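Local coordinates for dihydropteroate synthase (Burkholderia cenocepacia, PDB 2Y5S), which probably catalyses the condensation of para-aminobenzoate with 6-hydroxymethyl-7,8-dihydropterin diphosphate to give 7,8-dihydropteroate, the precursor of folates, at residues Glu53-Glu58 against His272-Thr277; Gly66-Arg71 against Thr104-Val109; Ala257-Val262 against Val278-Val283. One frame throughout, in Å; residues are numbered along the deposited sequence.

Contact 1: residues Glu53-Glu58 against His272-Thr277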
loop_
_atom_site.group_PDB
_atom_site.type_symbol
_atom_site.label_atom_id
_atom_site.label_comp_id
_atom_site.label_asym_id
_atom_site.label_seq_id
_atom_site.Cartn_x
_atom_site.Cartn_y
_atom_site.Cartn_z
ATOM N N GLU B 53 -4.348 6.518 -23.868
ATOM C CA GLU B 53 -4.861 7.841 -23.501
ATOM C C GLU B 53 -5.447 7.849 -22.091
ATOM O O GLU B 53 -5.147 8.742 -21.299
ATOM C CB GLU B 53 -5.915 8.316 -24.515
ATOM C CG GLU B 53 -5.294 8.821 -25.804
ATOM C CD GLU B 53 -6.282 8.911 -26.955
ATOM O OE1 GLU B 53 -7.507 8.844 -26.728
ATOM O OE2 GLU B 53 -5.816 9.039 -28.100
ATOM N N ARG B 54 -6.268 6.848 -21.783
ATOM C CA ARG B 54 -6.825 6.678 -20.438
ATOM C C ARG B 54 -5.715 6.540 -19.382
ATOM O O ARG B 54 -5.775 7.186 -18.341
ATOM C CB ARG B 54 -7.764 5.455 -20.405
ATOM C CG ARG B 54 -8.297 5.048 -19.024
ATOM C CD ARG B 54 -9.054 6.183 -18.342
ATOM N NE ARG B 54 -10.081 6.765 -19.204
ATOM C CZ ARG B 54 -11.352 6.362 -19.284
ATOM N NH1 ARG B 54 -11.802 5.344 -18.551
ATOM N NH2 ARG B 54 -12.188 6.986 -20.109
ATOM N N MET B 55 -4.707 5.712 -19.657
ATOM C CA MET B 55 -3.598 5.519 -18.696
ATOM C C MET B 55 -2.801 6.805 -18.452
ATOM O O MET B 55 -2.475 7.120 -17.305
ATOM C CB MET B 55 -2.681 4.355 -19.105
ATOM C CG MET B 55 -3.292 2.985 -18.765
ATOM S SD MET B 55 -2.200 1.583 -19.070
ATOM C CE MET B 55 -1.832 1.821 -20.793
ATOM N N ILE B 56 -2.525 7.564 -19.512
ATOM C CA ILE B 56 -1.905 8.880 -19.356
ATOM C C ILE B 56 -2.793 9.800 -18.502
ATOM O O ILE B 56 -2.309 10.448 -17.577
ATOM C CB ILE B 56 -1.586 9.540 -20.720
ATOM C CG1 ILE B 56 -0.484 8.748 -21.441
ATOM C CG2 ILE B 56 -1.163 11.015 -20.519
ATOM C CD1 ILE B 56 -0.546 8.855 -22.958
ATOM N N ALA B 57 -4.093 9.836 -18.790
ATOM C CA ALA B 57 -5.023 10.631 -17.989
ATOM C C ALA B 57 -5.020 10.212 -16.518
ATOM O O ALA B 57 -5.207 11.053 -15.628
ATOM C CB ALA B 57 -6.451 10.535 -18.570
ATOM N N GLU B 58 -4.802 8.922 -16.257
ATOM C CA GLU B 58 -4.765 8.403 -14.885
ATOM C C GLU B 58 -3.426 8.660 -14.177
ATOM O O GLU B 58 -3.310 8.414 -12.993
ATOM C CB GLU B 58 -5.083 6.903 -14.853
ATOM C CG GLU B 58 -6.547 6.590 -15.108
ATOM C CD GLU B 58 -6.825 5.102 -15.197
ATOM O OE1 GLU B 58 -5.959 4.288 -14.819
ATOM O OE2 GLU B 58 -7.924 4.733 -15.637
ATOM N N HIS B 272 -0.761 -2.660 -14.113
ATOM C CA HIS B 272 -1.996 -2.649 -14.886
ATOM C C HIS B 272 -2.907 -1.543 -14.398
ATOM O O HIS B 272 -3.550 -0.869 -15.191
ATOM C CB HIS B 272 -2.730 -3.975 -14.721
ATOM C CG HIS B 272 -2.013 -5.139 -15.323
ATOM N ND1 HIS B 272 -1.205 -5.974 -14.586
ATOM C CD2 HIS B 272 -1.994 -5.611 -16.595
ATOM C CE1 HIS B 272 -0.709 -6.909 -15.381
ATOM N NE2 HIS B 272 -1.177 -6.713 -16.603
ATOM N N ASP B 273 -2.953 -1.367 -13.079
ATOM C CA ASP B 273 -3.953 -0.500 -12.448
ATOM C C ASP B 273 -3.356 0.861 -12.142
ATOM O O ASP B 273 -2.869 1.105 -11.045
ATOM C CB ASP B 273 -4.509 -1.188 -11.204
ATOM C CG ASP B 273 -5.027 -2.553 -11.511
ATOM O OD1 ASP B 273 -6.138 -2.615 -12.073
ATOM O OD2 ASP B 273 -4.304 -3.557 -11.262
ATOM N N VAL B 274 -3.386 1.743 -13.133
ATOM C CA VAL B 274 -2.601 2.964 -13.076
ATOM C C VAL B 274 -3.164 3.969 -12.062
ATOM O O VAL B 274 -2.423 4.452 -11.215
ATOM C CB VAL B 274 -2.491 3.625 -14.456
ATOM C CG1 VAL B 274 -1.789 4.996 -14.338
ATOM C CG2 VAL B 274 -1.752 2.689 -15.403
ATOM N N ALA B 275 -4.463 4.269 -12.147
ATOM C CA ALA B 275 -5.084 5.230 -11.225
ATOM C C ALA B 275 -4.857 4.833 -9.770
ATOM O O ALA B 275 -4.558 5.693 -8.912
ATOM C CB ALA B 275 -6.609 5.373 -11.491
ATOM N N ALA B 276 -5.072 3.552 -9.478
ATOM C CA ALA B 276 -4.939 3.056 -8.121
ATOM C C ALA B 276 -3.505 3.158 -7.632
ATOM O O ALA B 276 -3.261 3.517 -6.480
ATOM C CB ALA B 276 -5.457 1.591 -8.011
ATOM N N THR B 277 -2.551 2.843 -8.501
ATOM C CA THR B 277 -1.138 2.940 -8.150
ATOM C C THR B 277 -0.720 4.386 -7.913
ATOM O O THR B 277 -0.032 4.696 -6.938
ATOM C CB THR B 277 -0.251 2.262 -9.227
ATOM O OG1 THR B 277 -0.696 0.911 -9.415
ATOM C CG2 THR B 277 1.197 2.215 -8.807
HETATM O O HOH W 1 -5.674 1.605 -15.248
#
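With CG of Glu58 turned beside its own backbone N (chi1 -73°) and the chain running straight out from there, the carboxylate reaches the first turn of helix 274-291. Its OE1 accepts from Ala275 N at 3.1 Å, along a bent N-H path of 140°, the donor standing above the carboxylate plane. Glu58 OE1 also accepts from a water at 2.7 Å, and that water in turn accepts from Val274 N at 3.1 Å. One carboxylate oxygen thus serves two N-terminal N-H groups, one directly and one through water, while the N-cap residue Asp273 makes no capping bond with its side chain. The Glu58 charge probably also gains from the positive end of the helix dipole. Val274 packs beside this polar link: CG1, anti to the backbone N, meets Glu58 CB at 3.8 Å, and CG2 meets Met55 CG at 3.7 Å, the Met55 and Val274 side chains crossing nearly at right angles. Met55 also rests on Leu29 of strand 24-30 and Leu63 of strand 62-66, while Asp273 is salt-bridged to Arg234. The contact therefore joins the first and last helices of the TIM barrel outside its parallel strands.

Contact 2: residues Gly66-Arg71 against Thr104-Val109; sequences GGESTR and TYKPAV. With 78H (7,8-dihydropteroate), chain P.
Glu68 and Thr70 face Tyr105 and Lys106 from an irregular loop that leaves strand 62-66 and makes an inverse gamma turn centred on Thr70. In the other segment, Thr104 forms an ST turn, its OG1 accepting from Lys106 N at 3.1 Å, and Lys106 stands at the N-cap of helix 107-115. Glu68 CG lies anti to the backbone N (chi1 -171°), and the extended chain carries the carboxylate to both partners. Tyr105 OH donates to the syn side of Glu68 OE2 at 2.8 Å, close to the carboxylate plane, although ring and carboxylate planes lie 63° apart. Glu68 OE1 forms a very short salt bridge of 2.5 Å with Lys106 NZ and takes a water bond at 2.9 Å; this water also donates to Thr104 OG1. Thr70 CG2 meets the Tyr105 ring edge 4.0 Å from CD2, while Thr70 OG1, hydrogen-bonded to Asp103, lies 3.5 Å from C7 of 7,8-dihydropteroate. Arg71 CB approaches N11 of that ligand, so the loop lines the product pocket. Lys106 also pairs with Glu82 of helix 79-93, and Tyr105 packs edge-to-face with Trp125. The contact thus ties the loops beyond strands 62-66 and 100-103 together at the C-terminal end of the barrel.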
loop_
_atom_site.group_PDB
_atom_site.type_symbol
_atom_site.label_atom_id
_atom_site.label_comp_id
_atom_site.label_asym_id
_atom_site.label_seq_id
_atom_site.Cartn_x
_atom_site.Cartn_y
_atom_site.Cartn_z
ATOM N N GLY B 66 3.521 -4.163 -25.489
ATOM C CA GLY B 66 3.924 -5.539 -25.739
ATOM C C GLY B 66 2.964 -6.217 -26.686
ATOM O O GLY B 66 1.763 -6.248 -26.418
ATOM N N GLY B 67 3.496 -6.755 -27.789
ATOM C CA GLY B 67 2.706 -7.489 -28.782
ATOM C C GLY B 67 2.649 -8.989 -28.536
ATOM O O GLY B 67 2.060 -9.728 -29.323
ATOM N N GLU B 68 3.261 -9.443 -27.442
ATOM C CA GLU B 68 3.313 -10.867 -27.104
ATOM C C GLU B 68 2.761 -11.109 -25.704
ATOM O O GLU B 68 2.420 -10.167 -24.985
ATOM C CB GLU B 68 4.767 -11.351 -27.177
ATOM C CG GLU B 68 4.958 -12.872 -27.055
ATOM C CD GLU B 68 6.319 -13.344 -27.522
ATOM O OE1 GLU B 68 7.010 -12.584 -28.237
ATOM O OE2 GLU B 68 6.698 -14.481 -27.173
ATOM N N SER B 69 2.638 -12.380 -25.338
ATOM C CA SER B 69 2.607 -12.764 -23.937
ATOM C C SER B 69 4.043 -13.164 -23.535
ATOM O O SER B 69 4.482 -14.304 -23.745
ATOM C CB SER B 69 1.595 -13.883 -23.702
ATOM O OG SER B 69 1.175 -13.886 -22.347
ATOM N N THR B 70 4.772 -12.182 -22.999
ATOM C CA THR B 70 6.147 -12.339 -22.513
ATOM C C THR B 70 6.150 -12.866 -21.066
ATOM O O THR B 70 6.846 -12.328 -20.201
ATOM C CB THR B 70 6.894 -10.967 -22.543
ATOM O OG1 THR B 70 5.961 -9.932 -22.229
ATOM C CG2 THR B 70 7.517 -10.675 -23.901
ATOM N N ARG B 71 5.356 -13.901 -20.803
ATOM C CA ARG B 71 5.301 -14.538 -19.485
ATOM C C ARG B 71 5.627 -16.027 -19.628
ATOM O O ARG B 71 5.548 -16.572 -20.733
ATOM C CB ARG B 71 3.912 -14.358 -18.857
ATOM C CG ARG B 71 2.783 -15.139 -19.554
ATOM C CD ARG B 71 1.433 -14.938 -18.867
ATOM N NE ARG B 71 0.987 -13.544 -18.928
ATOM C CZ ARG B 71 -0.166 -13.093 -18.430
ATOM N NH1 ARG B 71 -1.019 -13.920 -17.829
ATOM N NH2 ARG B 71 -0.471 -11.802 -18.538
ATOM N N THR B 104 9.813 -6.575 -25.334
ATOM C CA THR B 104 10.246 -7.570 -26.298
ATOM C C THR B 104 11.655 -8.064 -26.031
ATOM O O THR B 104 12.508 -7.327 -25.540
ATOM C CB THR B 104 10.233 -7.032 -27.740
ATOM O OG1 THR B 104 10.443 -8.128 -28.645
ATOM C CG2 THR B 104 11.315 -5.962 -27.923
ATOM N N TYR B 105 11.869 -9.330 -26.380
ATOM C CA TYR B 105 13.187 -9.956 -26.363
ATOM C C TYR B 105 13.697 -10.279 -27.774
ATOM O O TYR B 105 14.801 -10.816 -27.918
ATOM C CB TYR B 105 13.141 -11.238 -25.532
ATOM C CG TYR B 105 12.131 -12.262 -26.007
ATOM C CD1 TYR B 105 12.459 -13.190 -26.990
ATOM C CD2 TYR B 105 10.856 -12.303 -25.468
ATOM C CE1 TYR B 105 11.545 -14.127 -27.422
ATOM C CE2 TYR B 105 9.928 -13.239 -25.902
ATOM C CZ TYR B 105 10.287 -14.144 -26.878
ATOM O OH TYR B 105 9.386 -15.076 -27.317
ATOM N N LYS B 106 12.912 -9.956 -28.803
ATOM C CA LYS B 106 13.291 -10.245 -30.182
ATOM C C LYS B 106 14.097 -9.098 -30.761
ATOM O O LYS B 106 13.580 -7.994 -30.900
ATOM C CB LYS B 106 12.049 -10.495 -31.034
ATOM C CG LYS B 106 11.243 -11.694 -30.595
ATOM C CD LYS B 106 10.321 -12.163 -31.705
ATOM C CE LYS B 106 9.437 -13.331 -31.267
ATOM N NZ LYS B 106 8.684 -13.000 -30.043
ATOM N N PRO B 107 15.381 -9.342 -31.095
ATOM C CA PRO B 107 16.188 -8.296 -31.720
ATOM C C PRO B 107 15.544 -7.580 -32.923
ATOM O O PRO B 107 15.666 -6.362 -33.027
ATOM C CB PRO B 107 17.457 -9.038 -32.125
ATOM C CG PRO B 107 17.587 -10.122 -31.087
ATOM C CD PRO B 107 16.180 -10.565 -30.846
ATOM N N ALA B 108 14.839 -8.292 -33.795
ATOM C CA ALA B 108 14.188 -7.640 -34.942
ATOM C C ALA B 108 13.104 -6.649 -34.503
ATOM O O ALA B 108 12.870 -5.628 -35.159
ATOM C CB ALA B 108 13.600 -8.674 -35.906
ATOM N N VAL B 109 12.437 -6.942 -33.396
ATOM C CA VAL B 109 11.413 -6.052 -32.890
ATOM C C VAL B 109 12.118 -4.845 -32.277
ATOM O O VAL B 109 11.663 -3.711 -32.415
ATOM C CB VAL B 109 10.490 -6.768 -31.887
ATOM C CG1 VAL B 109 9.463 -5.807 -31.312
ATOM C CG2 VAL B 109 9.784 -7.949 -32.575
HETATM O O4 78H P . 8.175 -8.080 -14.281
HETATM C C4 78H P . 8.408 -7.695 -15.428
HETATM C C5 78H P . 7.665 -8.157 -16.535
HETATM N N3 78H P . 9.456 -6.788 -15.653
HETATM C C9 78H P . 8.023 -7.674 -17.816
HETATM N N5 78H P . 6.610 -8.995 -16.373
HETATM C C2 78H P . 9.777 -6.363 -16.978
HETATM N N8 78H P . 7.326 -8.086 -18.944
HETATM N N1 78H P . 9.039 -6.809 -18.007
HETATM C C6 78H P . 5.930 -9.463 -17.438
HETATM N N2 78H P . 10.804 -5.528 -17.200
HETATM C C7 78H P . 6.348 -9.178 -18.883
HETATM C C10 78H P . 4.719 -10.332 -17.246
HETATM N N11 78H P . 5.121 -11.732 -17.066
HETATM C C15 78H P . 4.618 -12.415 -16.046
HETATM C C16 78H P . 5.448 -13.137 -15.195
HETATM C C17 78H P . 3.240 -12.369 -15.831
HETATM C C18 78H P . 4.899 -13.835 -14.134
HETATM C C19 78H P . 2.689 -13.070 -14.766
HETATM C C20 78H P . 3.519 -13.805 -13.922
HETATM C C21 78H P . 2.918 -14.551 -12.727
HETATM O O22 78H P . 3.717 -14.931 -11.868
HETATM O O23 78H P . 1.675 -14.622 -12.605
HETATM O O HOH W 2 8.849 -10.409 -27.749
#

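Contact 3: residues Ala257-Val262 against Val278-Val283; sequences AALCAV and VDALSV
Helix segments 257-262 and 278-283 pass with their axes 10.2 Å apart at closest and their N-to-C directions 41° apart; Leu259 and Leu281 have the nearest CA atoms, 7.0 Å apart. These are the last two helices of the TIM barrel, joined through strand 268-271, so the contact is the packing of consecutive outer helices in a beta/alpha barrel. No hydrogen bond crosses it; the side chains that meet are all aliphatic and buried, and one leucine methyl also rests on a backbone carbonyl. Leu259 and Val262, one turn apart on helix 251-263, present their branches to the adjacent Ala280 and Leu281. Leu259 leaves its backbone somewhat to one side, but its end swings across. Its CD1 lies over the small side chain of Ala280, 3.9 Å from CB, and its CD2 rests against the Ala280 carbonyl, 3.7 Å from O. The isobutyl group of Leu259 thus lies against both the methyl and the backbone of Ala280. With Leu281 CG beside its backbone N (chi1 -73°) and CD1 anti to CA (chi2 180°), CD2 is the methyl turned to helix 251-263, where it touches both Leu259 CD2, at 4.1 Å, and the two methyls of Val262. Around this core, Leu259 and Val262 also touch Trp284, further along helix 274-291, and Leu281 packs on Val25 of strand 24-30. The second subunit presses on the same pair of helices: its Ala256 touches Leu259, and its Lys245 forms a salt bridge with Asp279, so the contact adjoins the dimer interface. The tightest point belongs to Val262, whose CG2 is placed between the backbone N and the carbonyl carbon; it meets Leu281 CD2 at 3.4 Å, shorter than ordinary carbon contact, while Val262 CG1 stays 3.9 Å from that methyl.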
loop_
_atom_site.group_PDB
_atom_site.type_symbol
_atom_site.label_atom_id
_atom_site.label_comp_id
_atom_site.label_asym_id
_atom_site.label_seq_id
_atom_site.Cartn_x
_atom_site.Cartn_y
_atom_site.Cartn_z
ATOM N N ALA B 257 2.103 -4.277 -3.268
ATOM C CA ALA B 257 3.418 -4.679 -3.763
ATOM C C ALA B 257 4.195 -3.495 -4.380
ATOM O O ALA B 257 5.399 -3.294 -4.110
ATOM C CB ALA B 257 3.277 -5.823 -4.758
ATOM N N ALA B 258 3.509 -2.703 -5.184
ATOM C CA ALA B 258 4.125 -1.491 -5.764
ATOM C C ALA B 258 4.620 -0.527 -4.695
ATOM O O ALA B 258 5.755 -0.030 -4.766
ATOM C CB ALA B 258 3.143 -0.806 -6.733
ATOM N N LEU B 259 3.803 -0.301 -3.659
ATOM C CA LEU B 259 4.236 0.530 -2.518
ATOM C C LEU B 259 5.444 -0.001 -1.791
ATOM O O LEU B 259 6.360 0.755 -1.432
ATOM C CB LEU B 259 3.099 0.689 -1.503
ATOM C CG LEU B 259 1.990 1.660 -1.901
ATOM C CD1 LEU B 259 0.725 1.423 -1.055
ATOM C CD2 LEU B 259 2.494 3.133 -1.791
ATOM N N CYS B 260 5.438 -1.303 -1.518
ATOM C CA CYS B 260 6.590 -1.963 -0.933
ATOM C C CYS B 260 7.846 -1.761 -1.780
ATOM O O CYS B 260 8.927 -1.478 -1.259
ATOM C CB CYS B 260 6.307 -3.453 -0.764
ATOM S SG CYS B 260 7.655 -4.303 -0.015
ATOM N N ALA B 261 7.710 -1.906 -3.089
ATOM C CA ALA B 261 8.847 -1.742 -3.986
ATOM C C ALA B 261 9.383 -0.318 -3.913
ATOM O O ALA B 261 10.596 -0.121 -3.829
ATOM C CB ALA B 261 8.477 -2.103 -5.422
ATOM N N VAL B 262 8.499 0.682 -3.924
ATOM C CA VAL B 262 8.986 2.075 -3.853
ATOM C C VAL B 262 9.545 2.377 -2.473
ATOM O O VAL B 262 10.507 3.112 -2.358
ATOM C CB VAL B 262 7.931 3.143 -4.307
ATOM C CG1 VAL B 262 7.492 2.855 -5.750
ATOM C CG2 VAL B 262 6.735 3.219 -3.372
ATOM N N VAL B 278 -1.157 5.266 -8.799
ATOM C CA VAL B 278 -0.862 6.681 -8.699
ATOM C C VAL B 278 -1.419 7.296 -7.407
ATOM O O VAL B 278 -0.706 8.006 -6.693
ATOM C CB VAL B 278 -1.375 7.422 -9.948
ATOM C CG1 VAL B 278 -1.366 8.943 -9.730
ATOM C CG2 VAL B 278 -0.513 7.016 -11.217
ATOM N N ASP B 279 -2.675 7.003 -7.104
ATOM C CA ASP B 279 -3.310 7.449 -5.852
ATOM C C ASP B 279 -2.514 6.964 -4.635
ATOM O O ASP B 279 -2.229 7.753 -3.708
ATOM C CB ASP B 279 -4.762 6.962 -5.769
ATOM C CG ASP B 279 -5.733 7.781 -6.633
ATOM O OD1 ASP B 279 -5.352 8.845 -7.180
ATOM O OD2 ASP B 279 -6.913 7.360 -6.748
ATOM N N ALA B 280 -2.153 5.677 -4.635
ATOM C CA ALA B 280 -1.336 5.112 -3.564
ATOM C C ALA B 280 -0.020 5.834 -3.446
ATOM O O ALA B 280 0.406 6.137 -2.349
ATOM C CB ALA B 280 -1.100 3.600 -3.753
ATOM N N LEU B 281 0.606 6.145 -4.580
ATOM C CA LEU B 281 1.901 6.826 -4.559
ATOM C C LEU B 281 1.767 8.308 -4.170
ATOM O O LEU B 281 2.717 8.900 -3.686
ATOM C CB LEU B 281 2.650 6.648 -5.906
ATOM C CG LEU B 281 3.246 5.248 -6.162
ATOM C CD1 LEU B 281 3.949 5.184 -7.513
ATOM C CD2 LEU B 281 4.220 4.814 -5.061
ATOM N N SER B 282 0.601 8.910 -4.365
ATOM C CA SER B 282 0.373 10.266 -3.861
ATOM C C SER B 282 0.392 10.275 -2.320
ATOM O O SER B 282 0.991 11.157 -1.689
ATOM C CB SER B 282 -0.954 10.845 -4.364
ATOM O OG SER B 282 -0.952 11.042 -5.759
ATOM N N VAL B 283 -0.243 9.271 -1.722
ATOM C CA VAL B 283 -0.230 9.138 -0.276
ATOM C C VAL B 283 1.197 8.881 0.211
ATOM O O VAL B 283 1.659 9.514 1.144
ATOM C CB VAL B 283 -1.182 8.027 0.187
ATOM C CG1 VAL B 283 -1.005 7.759 1.717
ATOM C CG2 VAL B 283 -2.643 8.396 -0.173
#

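Overall arrangement
Contacts 1 and 3 share helix 274-291, the closing helix of the TIM barrel: its start meets helix 45-58 and its next turns meet helix 251-263. Their centres are 13 Å apart, and they touch directly, Glu58 O lying 3.6 Å from Val278 CG2. Along the chain their segments alternate; in space, helix 274-291 touches both helix 45-58 and helix 251-263, which closes the ring of helices. Contact 2 falls in sequence between the two segments of contact 1; its centre lies 23 Å from that of contact 1 and 27 Å from that of contact 3, across the chain's centre from the latter. It borders the product pocket, whereas contacts 1 and 3 belong to the outer wall.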